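Local atomic coordinates of N-acyl-D-glutamate deacylase (Bordetella bronchiseptica, PDB entry 3GIP), a protein that catalyses the hydrolysis of N-acyl-D-glutamate to D-glutamate and a carboxylate, as a zinc-binding member of the amidohydrolase superfamily. Residues S54-A59 with V428-P433. Numbering follows the deposited sequence.
Sequences SGKIVA and VVVFDP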
ATOM      1  N   SER A  54      -0.698 -29.989  -2.294  1.00 20.75           N
ATOM      2  CA  SER A  54      -1.762 -30.789  -1.700  1.00 20.63           C
ATOM      3  C   SER A  54      -2.207 -30.128  -0.398  1.00 20.46           C
ATOM      4  O   SER A  54      -1.372 -29.746   0.423  1.00 21.31           O
ATOM      5  CB  SER A  54      -1.270 -32.212  -1.410  1.00 23.12           C
ATOM      6  OG  SER A  54      -0.998 -32.916  -2.611  1.00 23.62           O
ATOM      7  N   GLY A  55      -3.516 -29.987  -0.223  1.00 20.18           N
ATOM      8  CA  GLY A  55      -4.044 -29.373   0.984  1.00 20.48           C
ATOM      9  C   GLY A  55      -3.811 -27.876   1.081  1.00 19.83           C
ATOM     10  O   GLY A  55      -3.932 -27.293   2.161  1.00 21.37           O
ATOM     11  N   LYS A  56      -3.482 -27.241  -0.042  1.00 18.68           N
ATOM     12  CA  LYS A  56      -3.230 -25.805  -0.050  1.00 17.67           C
ATOM     13  C   LYS A  56      -4.024 -25.095  -1.140  1.00 17.57           C
ATOM     14  O   LYS A  56      -4.604 -25.730  -2.026  1.00 18.00           O
ATOM     15  CB  LYS A  56      -1.744 -25.521  -0.286  1.00 18.73           C
ATOM     16  CG  LYS A  56      -0.793 -26.370   0.534  1.00 23.44           C
ATOM     17  CD  LYS A  56      -0.954 -26.124   2.020  1.00 26.66           C
ATOM     18  CE  LYS A  56       0.016 -26.991   2.811  1.00 29.18           C
ATOM     19  NZ  LYS A  56       1.423 -26.764   2.383  1.00 31.04           N
ATOM     20  N   ILE A  57      -4.037 -23.769  -1.058  1.00 16.62           N
ATOM     21  CA  ILE A  57      -4.708 -22.932  -2.041  1.00 16.01           C
ATOM     22  C   ILE A  57      -3.607 -22.336  -2.908  1.00 15.38           C
ATOM     23  O   ILE A  57      -2.549 -21.954  -2.404  1.00 15.60           O
ATOM     24  CB  ILE A  57      -5.477 -21.762  -1.379  1.00 16.95           C
ATOM     25  CG1 ILE A  57      -6.676 -22.293  -0.593  1.00 16.93           C
ATOM     26  CG2 ILE A  57      -5.929 -20.766  -2.446  1.00 17.57           C
ATOM     27  CD1 ILE A  57      -7.743 -22.945  -1.450  1.00 18.09           C
ATOM     28  N   VAL A  58      -3.850 -22.291  -4.212  1.00 14.05           N
ATOM     29  CA  VAL A  58      -2.907 -21.710  -5.155  1.00 15.05           C
ATOM     30  C   VAL A  58      -3.649 -20.494  -5.696  1.00 14.71           C
ATOM     31  O   VAL A  58      -4.693 -20.621  -6.339  1.00 15.21           O
ATOM     32  CB  VAL A  58      -2.574 -22.698  -6.287  1.00 15.40           C
ATOM     33  CG1 VAL A  58      -1.582 -22.072  -7.255  1.00 15.75           C
ATOM     34  CG2 VAL A  58      -2.006 -23.976  -5.693  1.00 15.06           C
ATOM     35  N   ALA A  59      -3.115 -19.311  -5.417  1.00 14.92           N
ATOM     36  CA  ALA A  59      -3.774 -18.078  -5.819  1.00 14.67           C
ATOM     37  C   ALA A  59      -2.832 -17.081  -6.469  1.00 14.15           C
ATOM     38  O   ALA A  59      -1.617 -17.283  -6.491  1.00 14.58           O
ATOM     39  CB  ALA A  59      -4.416 -17.444  -4.585  1.00 15.51           C
ATOM     40  N   VAL A 428       2.472 -15.902  -8.143  1.00 14.38           N
ATOM     41  CA  VAL A 428       1.657 -16.895  -7.452  1.00 15.29           C
ATOM     42  C   VAL A 428       2.000 -17.072  -5.984  1.00 15.16           C
ATOM     43  O   VAL A 428       3.158 -16.972  -5.589  1.00 15.83           O
ATOM     44  CB  VAL A 428       1.825 -18.285  -8.126  1.00 15.85           C
ATOM     45  CG1 VAL A 428       0.854 -19.288  -7.529  1.00 16.21           C
ATOM     46  CG2 VAL A 428       1.632 -18.169  -9.628  1.00 17.53           C
ATOM     47  N   VAL A 429       0.983 -17.340  -5.174  1.00 14.97           N
ATOM     48  CA  VAL A 429       1.203 -17.601  -3.760  1.00 15.05           C
ATOM     49  C   VAL A 429       0.464 -18.885  -3.418  1.00 14.09           C
ATOM     50  O   VAL A 429      -0.678 -19.087  -3.832  1.00 15.16           O
ATOM     51  CB  VAL A 429       0.696 -16.456  -2.842  1.00 14.44           C
ATOM     52  CG1 VAL A 429      -0.795 -16.239  -3.023  1.00 16.55           C
ATOM     53  CG2 VAL A 429       1.013 -16.794  -1.388  1.00 14.27           C
ATOM     54  N   VAL A 430       1.140 -19.764  -2.687  1.00 14.07           N
ATOM     55  CA  VAL A 430       0.560 -21.028  -2.261  1.00 13.86           C
ATOM     56  C   VAL A 430       0.461 -20.950  -0.744  1.00 14.94           C
ATOM     57  O   VAL A 430       1.457 -20.683  -0.070  1.00 15.32           O
ATOM     58  CB  VAL A 430       1.467 -22.219  -2.646  1.00 14.15           C
ATOM     59  CG1 VAL A 430       0.847 -23.526  -2.168  1.00 16.20           C
ATOM     60  CG2 VAL A 430       1.673 -22.243  -4.153  1.00 14.75           C
ATOM     61  N   PHE A 431      -0.732 -21.168  -0.204  1.00 15.24           N
ATOM     62  CA  PHE A 431      -0.900 -21.087   1.241  1.00 15.19           C
ATOM     63  C   PHE A 431      -1.916 -22.074   1.790  1.00 14.58           C
ATOM     64  O   PHE A 431      -2.792 -22.546   1.071  1.00 14.89           O
ATOM     65  CB  PHE A 431      -1.288 -19.655   1.637  1.00 14.50           C
ATOM     66  CG  PHE A 431      -2.652 -19.221   1.149  1.00 13.99           C
ATOM     67  CD1 PHE A 431      -3.785 -19.430   1.932  1.00 13.79           C
ATOM     68  CD2 PHE A 431      -2.799 -18.591  -0.085  1.00 14.42           C
ATOM     69  CE1 PHE A 431      -5.047 -19.017   1.494  1.00 13.43           C
ATOM     70  CE2 PHE A 431      -4.059 -18.172  -0.535  1.00 15.85           C
ATOM     71  CZ  PHE A 431      -5.184 -18.386   0.256  1.00 14.52           C
ATOM     72  N   ASP A 432      -1.770 -22.398   3.070  1.00 14.53           N
ATOM     73  CA  ASP A 432      -2.686 -23.307   3.746  1.00 15.64           C
ATOM     74  C   ASP A 432      -3.833 -22.430   4.250  1.00 16.44           C
ATOM     75  O   ASP A 432      -3.628 -21.561   5.095  1.00 16.83           O
ATOM     76  CB  ASP A 432      -1.985 -23.977   4.927  1.00 16.98           C
ATOM     77  CG  ASP A 432      -2.829 -25.058   5.564  1.00 18.43           C
ATOM     78  OD1 ASP A 432      -4.059 -24.869   5.661  1.00 19.19           O
ATOM     79  OD2 ASP A 432      -2.257 -26.092   5.975  1.00 19.88           O
ATOM     80  N   PRO A 433      -5.055 -22.643   3.739  1.00 15.53           N
ATOM     81  CA  PRO A 433      -6.186 -21.823   4.182  1.00 16.33           C
ATOM     82  C   PRO A 433      -6.549 -21.970   5.653  1.00 15.90           C
ATOM     83  O   PRO A 433      -7.104 -21.050   6.258  1.00 15.43           O
ATOM     84  CB  PRO A 433      -7.314 -22.267   3.256  1.00 16.34           C
ATOM     85  CG  PRO A 433      -6.989 -23.716   3.016  1.00 16.70           C
ATOM     86  CD  PRO A 433      -5.494 -23.673   2.780  1.00 17.28           C
TER
HETATM   87  O   HOH W   1      -2.509 -28.227   4.438  1.00 26.43           O
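Ile57 and Phe431 exchange two backbone hydrogen bonds, Ile57 N to Phe431 O (2.8 Å, almost straight at 178°) and Phe431 N to Ile57 O (3.0 Å). Ala59 and Val429 do the same, making two hydrogen-bonded pairs of an antiparallel pairing around the non-hydrogen-bonded pair Val58–Val430. Ile57 O also receives a CA-H...O contact from Val430 CA (3.2 Å). Past the pairing, a water bridges Gly55 O and Asp432 OD2, while Asp432 OD1 accepts from Asp434 N. The Lys56 chain, bent at chi2 (-63°), crosses that of Asp432 at an angle, CD 3.7 Å from Asp432 CA; its NZ makes no salt bridge there. Phe431 CG sits between its own N and carbonyl carbon (chi1 67°), which sets the ring beside Ile57, whose CB lies over one face, 3.9 Å from the centroid, a CH-pi contact; Ala59 CB meets the ring edge. Ile57 CG1 reaches Pro433 CD. On the other face, Val58 CG1 packs against Val428 CG1 (3.7 Å). The pairing joins segments 369 residues apart, consistent with the small beta domain amidohydrolases build from both chain ends. Helix 397-404 covers the Ile57–Ala59–Phe431 face, Ile11 touches Val58, Val428 and Val430, and strands 87-92 and 452-457 pair with 57-64 and 428-431 respectively.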